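Local atomic coordinates of cellulase (Bacteroides salanitronis, PDB entry 6WQY), a protein that acts as a broad-specificity endoglucanase of glycoside hydrolase family 5, probably cutting beta-1,4-glucan chains with the TIM-barrel catalytic domain described here. Residues 82-87 with 92-97; 49-54 with 98-103; 40-45 with 118-123. One frame throughout, in Å; residues are numbered along the deposited sequence. Where two conformers were deposited one is given.

Contact 1 (82-87 with 92-97). With MG (magnesium ion), chain D.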
loop_
_atom_site.group_PDB
_atom_site.type_symbol
_atom_site.label_atom_id
_atom_site.label_comp_id
_atom_site.label_asym_id
_atom_site.label_seq_id
_atom_site.Cartn_x
_atom_site.Cartn_y
_atom_site.Cartn_z
ATOM N N LEU A 82 5.329 13.715 9.041
ATOM C CA LEU A 82 5.548 14.231 10.380
ATOM C C LEU A 82 6.760 15.148 10.410
ATOM O O LEU A 82 7.810 14.855 9.837
ATOM C CB LEU A 82 5.762 13.057 11.344
ATOM C CG LEU A 82 4.546 12.157 11.570
ATOM C CD1 LEU A 82 4.963 10.920 12.367
ATOM C CD2 LEU A 82 3.442 12.901 12.263
ATOM N N GLY A 83 6.606 16.275 11.090
ATOM C CA GLY A 83 7.667 17.244 11.209
ATOM C C GLY A 83 7.876 18.120 10.001
ATOM O O GLY A 83 8.762 18.984 10.031
ATOM N N HIS A 84 7.081 17.961 8.952
ATOM C CA HIS A 84 7.200 18.742 7.729
ATOM C C HIS A 84 5.905 19.450 7.358
ATOM O O HIS A 84 5.740 19.865 6.199
ATOM C CB HIS A 84 7.664 17.861 6.575
ATOM C CG HIS A 84 9.070 17.410 6.714
ATOM N ND1 HIS A 84 10.105 18.285 6.977
ATOM C CD2 HIS A 84 9.636 16.195 6.578
ATOM C CE1 HIS A 84 11.246 17.618 7.014
ATOM N NE2 HIS A 84 10.990 16.350 6.774
ATOM N N VAL A 85 4.983 19.600 8.302
ATOM C CA VAL A 85 3.703 20.255 8.053
ATOM C C VAL A 85 3.503 21.355 9.087
ATOM O O VAL A 85 3.661 21.123 10.294
ATOM C CB VAL A 85 2.532 19.256 8.090
ATOM C CG1 VAL A 85 1.229 19.971 7.816
ATOM C CG2 VAL A 85 2.745 18.156 7.066
ATOM N N GLY A 86 3.172 22.552 8.620
ATOM C CA GLY A 86 2.975 23.690 9.486
ATOM C C GLY A 86 1.655 23.628 10.237
ATOM O O GLY A 86 0.894 22.664 10.180
ATOM N N GLU A 87 1.385 24.715 10.951
ATOM C CA GLU A 87 0.221 24.807 11.814
ATOM C C GLU A 87 -1.032 25.168 11.017
ATOM O O GLU A 87 -0.978 25.615 9.863
ATOM C CB GLU A 87 0.448 25.867 12.898
ATOM C CG GLU A 87 1.600 25.557 13.840
ATOM C CD GLU A 87 1.374 24.284 14.632
ATOM O OE1 GLU A 87 0.202 23.951 14.907
ATOM O OE2 GLU A 87 2.371 23.613 14.972
ATOM N N THR A 92 0.960 24.073 5.944
ATOM C CA THR A 92 1.853 24.171 4.797
ATOM C C THR A 92 2.910 23.082 4.859
ATOM O O THR A 92 3.580 22.899 5.887
ATOM C CB THR A 92 2.524 25.546 4.778
ATOM O OG1 THR A 92 1.504 26.535 4.676
ATOM C CG2 THR A 92 3.493 25.658 3.615
ATOM N N ILE A 93 3.081 22.371 3.753
ATOM C CA ILE A 93 4.095 21.322 3.673
ATOM C C ILE A 93 5.438 21.935 3.298
ATOM O O ILE A 93 5.534 22.729 2.353
ATOM C CB ILE A 93 3.700 20.239 2.654
ATOM C CG1 ILE A 93 2.380 19.581 3.042
ATOM C CG2 ILE A 93 4.806 19.191 2.541
ATOM C CD1 ILE A 93 1.831 18.623 2.017
ATOM N N ASP A 94 6.496 21.574 4.034
ATOM C CA ASP A 94 7.837 22.062 3.718
ATOM C C ASP A 94 8.181 21.775 2.258
ATOM O O ASP A 94 8.077 20.636 1.798
ATOM C CB ASP A 94 8.852 21.367 4.626
ATOM C CG ASP A 94 10.278 21.668 4.225
ATOM O OD1 ASP A 94 10.736 22.785 4.539
ATOM O OD2 ASP A 94 10.924 20.792 3.589
ATOM N N GLU A 95 8.633 22.802 1.532
ATOM C CA GLU A 95 8.730 22.651 0.081
ATOM C C GLU A 95 9.831 21.672 -0.312
ATOM O O GLU A 95 9.692 20.935 -1.299
ATOM C CB GLU A 95 8.934 24.002 -0.600
ATOM C CG GLU A 95 8.473 23.984 -2.042
ATOM C CD GLU A 95 6.976 23.780 -2.151
ATOM O OE1 GLU A 95 6.224 24.490 -1.451
ATOM O OE2 GLU A 95 6.552 22.889 -2.923
ATOM N N THR A 96 10.950 21.673 0.414
ATOM C CA THR A 96 12.037 20.758 0.089
ATOM C C THR A 96 11.621 19.307 0.296
ATOM O O THR A 96 11.993 18.436 -0.496
ATOM C CB THR A 96 13.276 21.095 0.900
ATOM O OG1 THR A 96 13.783 22.360 0.442
ATOM C CG2 THR A 96 14.361 20.049 0.742
ATOM N N TYR A 97 10.851 19.016 1.346
ATOM C CA TYR A 97 10.392 17.638 1.519
ATOM C C TYR A 97 9.455 17.234 0.389
ATOM O O TYR A 97 9.544 16.120 -0.142
ATOM C CB TYR A 97 9.737 17.463 2.880
ATOM C CG TYR A 97 9.485 16.006 3.196
ATOM C CD1 TYR A 97 10.546 15.113 3.314
ATOM C CD2 TYR A 97 8.200 15.508 3.355
ATOM C CE1 TYR A 97 10.338 13.776 3.593
ATOM C CE2 TYR A 97 7.986 14.167 3.647
ATOM C CZ TYR A 97 9.052 13.310 3.769
ATOM O OH TYR A 97 8.905 11.970 4.059
HETATM MG MG MG D . 4.224 24.870 -1.338
HETATM O O HOH W 1 1.110 26.140 8.012
HETATM O O HOH W 2 3.837 23.308 0.184
HETATM O O HOH W 3 4.408 26.342 -2.653
HETATM O O HOH W 4 4.054 23.528 -2.783
HETATM O O HOH W 5 4.468 26.229 0.113
HETATM O O HOH W 6 2.156 25.058 -1.241
#
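Two different first torsions lay the His84 ring on the Tyr97 ring: the histidine turns CG beside its own backbone N (chi1 -69°), while the tyrosine swings CG away from its N (chi1 -169°). The result is an offset stack with the ring centroids 4.3 Å apart and the planes inclined by 23°. The overlap is displaced toward the rims, so that His84 CD2 sits over one face of the phenol ring, 3.4 Å from Tyr97 CG, and Tyr97 CB answers with a CH-pi contact over the imidazole face. Behind this pair the backbones meet at a single antiparallel bridge between Val85 and Ile93. Asp94 N donates a nearly straight hydrogen bond to His84 O (2.9 Å), and Gly86 N donates to Thr92 O (2.8 Å). Val85 CG2 rests loosely on Ile93 CG1 at 4.3 Å, on the side covered by helix 139-159. A water at the far end accepts from Thr92 N and donates to Glu87 O, continuing the pairing where direct bonds stop. In the conformer described, Asp94 is the N-cap of helix 95-110, its OD2 taking the Tyr97 N-H on the anti side (2.9 Å) and somewhat out of the carboxylate plane. One residue on, and likewise in the conformer described, Glu95 OE1 binds a magnesium ion at 2.0 Å, and five waters complete its six-fold shell. One of these waters also donates to Ile93 O, tying the ion to the backbone just before the helix. Bridge, stack and N-cap together show how a beta-alpha loop of a TIM barrel, here the one following strand 74-77, folds back on itself before entering its helix.

Contact 2 (49-54 with 98-103)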
loop_
_atom_site.group_PDB
_atom_site.type_symbol
_atom_site.label_atom_id
_atom_site.label_comp_id
_atom_site.label_asym_id
_atom_site.label_seq_id
_atom_site.Cartn_x
_atom_site.Cartn_y
_atom_site.Cartn_z
ATOM N N ALA A 49 10.057 13.077 9.821
ATOM C CA ALA A 49 10.400 12.190 8.723
ATOM C C ALA A 49 11.889 12.282 8.440
ATOM O O ALA A 49 12.461 13.368 8.426
ATOM C CB ALA A 49 9.589 12.582 7.483
ATOM N N ASP A 50 12.524 11.126 8.250
ATOM C CA ASP A 50 13.986 11.034 8.196
ATOM C C ASP A 50 14.300 9.774 7.370
ATOM O O ASP A 50 14.381 8.673 7.907
ATOM C CB ASP A 50 14.559 10.988 9.598
ATOM C CG ASP A 50 16.062 11.114 9.632
ATOM O OD1 ASP A 50 16.711 10.827 8.616
ATOM O OD2 ASP A 50 16.590 11.478 10.716
ATOM N N GLU A 51 14.435 9.973 6.065
ATOM C CA GLU A 51 14.480 8.888 5.090
ATOM C C GLU A 51 15.580 7.871 5.362
ATOM O O GLU A 51 15.412 6.686 5.036
ATOM C CB GLU A 51 14.691 9.521 3.712
ATOM C CG GLU A 51 14.749 8.522 2.591
ATOM C CD GLU A 51 15.063 9.126 1.220
ATOM O OE1 GLU A 51 15.080 10.378 1.055
ATOM O OE2 GLU A 51 15.276 8.322 0.298
ATOM N N THR A 52 16.708 8.298 5.901
ATOM C CA THR A 52 17.851 7.413 6.057
ATOM C C THR A 52 17.989 6.881 7.479
ATOM O O THR A 52 19.037 6.308 7.808
ATOM C CB THR A 52 19.138 8.114 5.618
ATOM O OG1 THR A 52 19.336 9.299 6.387
ATOM C CG2 THR A 52 19.072 8.487 4.149
ATOM N N SER A 53 16.960 7.024 8.319
ATOM C CA SER A 53 17.093 6.677 9.724
ATOM C C SER A 53 16.657 5.262 10.073
ATOM O O SER A 53 16.867 4.847 11.225
ATOM C CB SER A 53 16.307 7.672 10.587
ATOM O OG SER A 53 14.912 7.534 10.432
ATOM N N TRP A 54 16.044 4.530 9.140
ATOM C CA TRP A 54 15.574 3.173 9.405
ATOM C C TRP A 54 16.278 2.174 8.489
ATOM O O TRP A 54 15.640 1.309 7.878
ATOM C CB TRP A 54 14.057 3.045 9.255
ATOM C CG TRP A 54 13.237 3.716 10.322
ATOM C CD1 TRP A 54 13.673 4.475 11.376
ATOM C CD2 TRP A 54 11.811 3.680 10.423
ATOM N NE1 TRP A 54 12.604 4.893 12.123
ATOM C CE2 TRP A 54 11.444 4.434 11.550
ATOM C CE3 TRP A 54 10.809 3.078 9.661
ATOM C CZ2 TRP A 54 10.114 4.596 11.940
ATOM C CZ3 TRP A 54 9.496 3.226 10.047
ATOM C CH2 TRP A 54 9.157 3.981 11.178
ATOM N N LEU A 98 8.529 18.117 0.020
ATOM C CA LEU A 98 7.656 17.836 -1.113
ATOM C C LEU A 98 8.463 17.628 -2.386
ATOM O O LEU A 98 8.140 16.751 -3.200
ATOM C CB LEU A 98 6.641 18.967 -1.239
ATOM C CG LEU A 98 5.509 18.820 -2.241
ATOM C CD1 LEU A 98 4.739 17.526 -2.043
ATOM C CD2 LEU A 98 4.575 20.013 -2.132
ATOM N N ASN A 99 9.531 18.409 -2.571
ATOM C CA ASN A 99 10.408 18.188 -3.708
ATOM C C ASN A 99 11.026 16.796 -3.669
ATOM O O ASN A 99 11.160 16.143 -4.713
ATOM C CB ASN A 99 11.502 19.249 -3.739
ATOM C CG ASN A 99 12.395 19.094 -4.944
ATOM O OD1 ASN A 99 12.077 19.580 -6.032
ATOM N ND2 ASN A 99 13.513 18.414 -4.770
ATOM N N ARG A 100 11.447 16.329 -2.490
ATOM C CA ARG A 100 12.022 14.989 -2.398
ATOM C C ARG A 100 11.003 13.928 -2.813
ATOM O O ARG A 100 11.335 12.972 -3.525
ATOM C CB ARG A 100 12.536 14.710 -0.988
ATOM C CG ARG A 100 13.067 13.299 -0.785
ATOM C CD ARG A 100 14.206 12.976 -1.742
ATOM N NE ARG A 100 14.705 11.619 -1.564
ATOM C CZ ARG A 100 15.376 10.949 -2.488
ATOM N NH1 ARG A 100 15.625 11.486 -3.673
ATOM N NH2 ARG A 100 15.770 9.711 -2.223
ATOM N N VAL A 101 9.758 14.066 -2.357
ATOM C CA VAL A 101 8.720 13.134 -2.798
ATOM C C VAL A 101 8.618 13.171 -4.323
ATOM O O VAL A 101 8.520 12.125 -4.990
ATOM C CB VAL A 101 7.378 13.469 -2.115
ATOM C CG1 VAL A 101 6.272 12.576 -2.639
ATOM C CG2 VAL A 101 7.497 13.322 -0.604
ATOM N N ALA A 102 8.647 14.377 -4.901
ATOM C CA ALA A 102 8.600 14.508 -6.354
ATOM C C ALA A 102 9.811 13.882 -7.034
ATOM O O ALA A 102 9.685 13.365 -8.159
ATOM C CB ALA A 102 8.454 15.985 -6.739
ATOM N N GLU A 103 10.984 13.914 -6.399
ATOM C CA GLU A 103 12.145 13.237 -6.972
ATOM C C GLU A 103 11.891 11.738 -7.089
ATOM O O GLU A 103 12.188 11.121 -8.115
ATOM C CB GLU A 103 13.391 13.483 -6.120
ATOM C CG GLU A 103 13.931 14.886 -6.221
ATOM C CD GLU A 103 15.136 15.150 -5.342
ATOM O OE1 GLU A 103 15.553 14.271 -4.555
ATOM O OE2 GLU A 103 15.679 16.283 -5.428
#
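Glu51 and Arg100 meet in a side-on, two-nitrogen salt bridge, the centre of a network that also takes in Glu103 and joins a beta-alpha loop of the TIM barrel to helix 95-110. Arg100 leaves the helix with CB directed toward 49-54 and CG anti to the backbone N (chi1 176°). CG passes 4.0 Å from Glu51 OE1; a bend at the next bond (chi2 58°) then turns CD, 3.9 Å from that oxygen, and sets NE against it. NE donates to that same oxygen on its syn side at 2.9 Å. Beyond CZ the guanidinium divides its work: NH1 turns to Glu103, three residues further along its own helix, for a second salt bridge with OE1 (2.9 Å) and also donates to Tyr107 OH, whereas NH2 serves Glu51 and the carbonyl of Ala59. The glutamate comes out to meet it as a fully extended chain, and its OE2 is gripped further by Gln40 NE2 and Ala59 N. A leucine in place of Arg100 has no guanidinium, and the carboxylates of Glu51 and Glu103 would probably be left without their shared cationic mate and the loop without its ionic tie to the helix. Carboxylate and guanidinium lie nearly coplanar, and the straighter of the two bonds runs from Arg100 NH2 to the syn lone pair of Glu51 OE2, 2.9 Å long with 173° at the hydrogen.

Contact 3 (40-45 with 118-123)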
loop_
_atom_site.group_PDB
_atom_site.type_symbol
_atom_site.label_atom_id
_atom_site.label_comp_id
_atom_site.label_asym_id
_atom_site.label_seq_id
_atom_site.Cartn_x
_atom_site.Cartn_y
_atom_site.Cartn_z
ATOM N N GLN A 40 11.646 3.976 4.178
ATOM C CA GLN A 40 12.278 4.966 3.308
ATOM C C GLN A 40 11.628 6.317 3.608
ATOM O O GLN A 40 11.855 6.869 4.691
ATOM C CB GLN A 40 12.206 4.496 1.859
ATOM C CG GLN A 40 13.213 5.173 0.945
ATOM C CD GLN A 40 14.609 4.603 1.077
ATOM O OE1 GLN A 40 14.803 3.398 1.184
ATOM N NE2 GLN A 40 15.603 5.476 1.035
ATOM N N LEU A 41 10.794 6.861 2.711
ATOM C CA LEU A 41 10.128 8.127 3.035
ATOM C C LEU A 41 9.103 7.970 4.151
ATOM O O LEU A 41 8.636 8.982 4.698
ATOM C CB LEU A 41 9.516 8.775 1.801
ATOM C CG LEU A 41 10.511 9.188 0.726
ATOM C CD1 LEU A 41 9.812 9.765 -0.493
ATOM C CD2 LEU A 41 11.524 10.186 1.247
ATOM N N ASP A 42 8.753 6.729 4.496
ATOM C CA ASP A 42 7.934 6.446 5.663
ATOM C C ASP A 42 8.702 6.548 6.979
ATOM O O ASP A 42 8.070 6.697 8.041
ATOM C CB ASP A 42 7.255 5.064 5.564
ATOM C CG ASP A 42 8.175 3.944 5.067
ATOM O OD1 ASP A 42 8.908 4.140 4.069
ATOM O OD2 ASP A 42 8.134 2.841 5.683
ATOM N N ALA A 43 10.026 6.453 6.941
ATOM C CA ALA A 43 10.817 6.429 8.162
ATOM C C ALA A 43 10.775 7.790 8.846
ATOM O O ALA A 43 10.757 8.843 8.196
ATOM C CB ALA A 43 12.264 6.060 7.846
ATOM N N HIS A 44 10.781 7.763 10.172
ATOM C CA HIS A 44 10.760 8.990 10.952
ATOM C C HIS A 44 11.487 8.726 12.263
ATOM O O HIS A 44 11.454 7.612 12.791
ATOM C CB HIS A 44 9.336 9.498 11.194
ATOM C CG HIS A 44 8.450 8.512 11.879
ATOM N ND1 HIS A 44 8.146 8.600 13.225
ATOM C CD2 HIS A 44 7.797 7.425 11.412
ATOM C CE1 HIS A 44 7.343 7.600 13.550
ATOM N NE2 HIS A 44 7.116 6.873 12.469
ATOM N N ASN A 45 12.115 9.769 12.793
ATOM C CA ASN A 45 12.911 9.653 13.999
ATOM C C ASN A 45 12.894 11.010 14.671
ATOM O O ASN A 45 13.004 12.043 14.006
ATOM C CB ASN A 45 14.348 9.239 13.660
ATOM C CG ASN A 45 15.126 8.772 14.883
ATOM O OD1 ASN A 45 14.549 8.285 15.856
ATOM N ND2 ASN A 45 16.445 8.915 14.830
ATOM N N ASN A 118 1.263 8.329 -0.579
ATOM C CA ASN A 118 0.224 8.336 0.447
ATOM C C ASN A 118 0.607 9.277 1.595
ATOM O O ASN A 118 1.568 10.047 1.524
ATOM C CB ASN A 118 -0.076 6.905 0.940
ATOM C CG ASN A 118 0.997 6.362 1.870
ATOM O OD1 ASN A 118 2.007 7.028 2.123
ATOM N ND2 ASN A 118 0.786 5.159 2.367
ATOM N N ILE A 119 -0.221 9.239 2.640
ATOM C CA ILE A 119 0.110 9.699 3.989
ATOM C C ILE A 119 0.271 8.444 4.841
ATOM O O ILE A 119 -0.676 7.656 4.964
ATOM C CB ILE A 119 -0.978 10.629 4.545
ATOM C CG1 ILE A 119 -1.049 11.929 3.743
ATOM C CG2 ILE A 119 -0.739 10.888 6.027
ATOM C CD1 ILE A 119 -2.166 12.868 4.178
ATOM N N HIS A 120 1.464 8.241 5.417
ATOM C CA HIS A 120 1.797 6.939 5.992
ATOM C C HIS A 120 1.796 7.013 7.511
ATOM O O HIS A 120 0.716 6.927 8.127
ATOM C CB HIS A 120 3.074 6.375 5.354
ATOM C CG HIS A 120 3.195 4.895 5.451
ATOM N ND1 HIS A 120 2.542 4.041 4.581
ATOM C CD2 HIS A 120 3.917 4.126 6.301
ATOM C CE1 HIS A 120 2.893 2.803 4.893
ATOM N NE2 HIS A 120 3.715 2.822 5.936
ATOM N N HIS A 121 2.957 7.127 8.179
ATOM C CA HIS A 121 2.974 6.991 9.647
ATOM C C HIS A 121 2.404 8.194 10.390
ATOM O O HIS A 121 2.266 8.123 11.614
ATOM C CB HIS A 121 4.348 6.596 10.154
ATOM C CG HIS A 121 4.714 5.188 9.825
ATOM N ND1 HIS A 121 3.820 4.143 9.928
ATOM C CD2 HIS A 121 5.888 4.658 9.393
ATOM C CE1 HIS A 121 4.443 3.027 9.581
ATOM N NE2 HIS A 121 5.700 3.307 9.256
ATOM N N ASP A 122 2.001 9.252 9.693
ATOM C CA ASP A 122 1.163 10.256 10.343
ATOM C C ASP A 122 -0.031 9.619 11.029
ATOM O O ASP A 122 -0.524 10.140 12.029
ATOM C CB ASP A 122 0.638 11.257 9.313
ATOM C CG ASP A 122 1.739 12.000 8.590
ATOM O OD1 ASP A 122 2.543 11.321 7.905
ATOM O OD2 ASP A 122 1.783 13.257 8.682
ATOM N N GLY A 123 -0.531 8.512 10.484
ATOM C CA GLY A 123 -1.645 7.798 11.049
ATOM C C GLY A 123 -1.279 6.652 11.956
ATOM O O GLY A 123 -2.184 5.905 12.360
HETATM O O HOH W 7 7.373 1.481 7.847
#
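Asp42 packs against two successive histidines, His120 and His121, without a direct hydrogen bond across the contact. The tight part centres on the buried Asp42 and His120: Asp42 CB presses on His120 CD2 at 3.5 Å; beside it, the edge of the His121 ring brings CD2 to 3.3 Å from Asp42 O. His120 CD2 also stands over the centre of the His121 ring, the edge of one imidazole meeting the other's face. Asn118 ND2 fixes the rotation of His120 by donating to ND1 (3.0 Å) in the ring plane, while its amide also reaches Glu170. On the Asp42 side, CG lies between the backbone N and the carbonyl carbon (chi1 44°), which lets OD1 accept from Gln40 N.

The outer side is looser. There the His44 and His121 rings meet obliquely, with centroids 5.5 Å apart, and the nearest approach is His44 NE2 to His121 CB at 3.6 Å. Away from His44, a water bridges the segments, donating to Asp42 OD2 (2.7 Å) and hydrogen-bonded to His121 NE2 in the ring plane. Loops following the first and third barrel strands thus join at the C-terminal mouth of the barrel, where family 5 glycoside hydrolases carry their substrate cleft.

Overall arrangement
From the N terminus, the chain leaves barrel strand 34-37 and enters 40-45, whose partner 118-123 comes only at the end of strand 114-118: contact 3 closes the widest loop. Inside it, contact 2 joins 49-54 to helix 95-110, and inside that again contact 1 closes a short loop between strand 74-77 and the start of the same helix. The three are therefore nested, none crossing another. Direct bonds also link them: Ala49 N to Leu82 O between contacts 2 and 1, and Asp50 N to Ala43 O between contacts 2 and 3. Together they tie the loops after the first three strands to one another and to the start of helix 95-110.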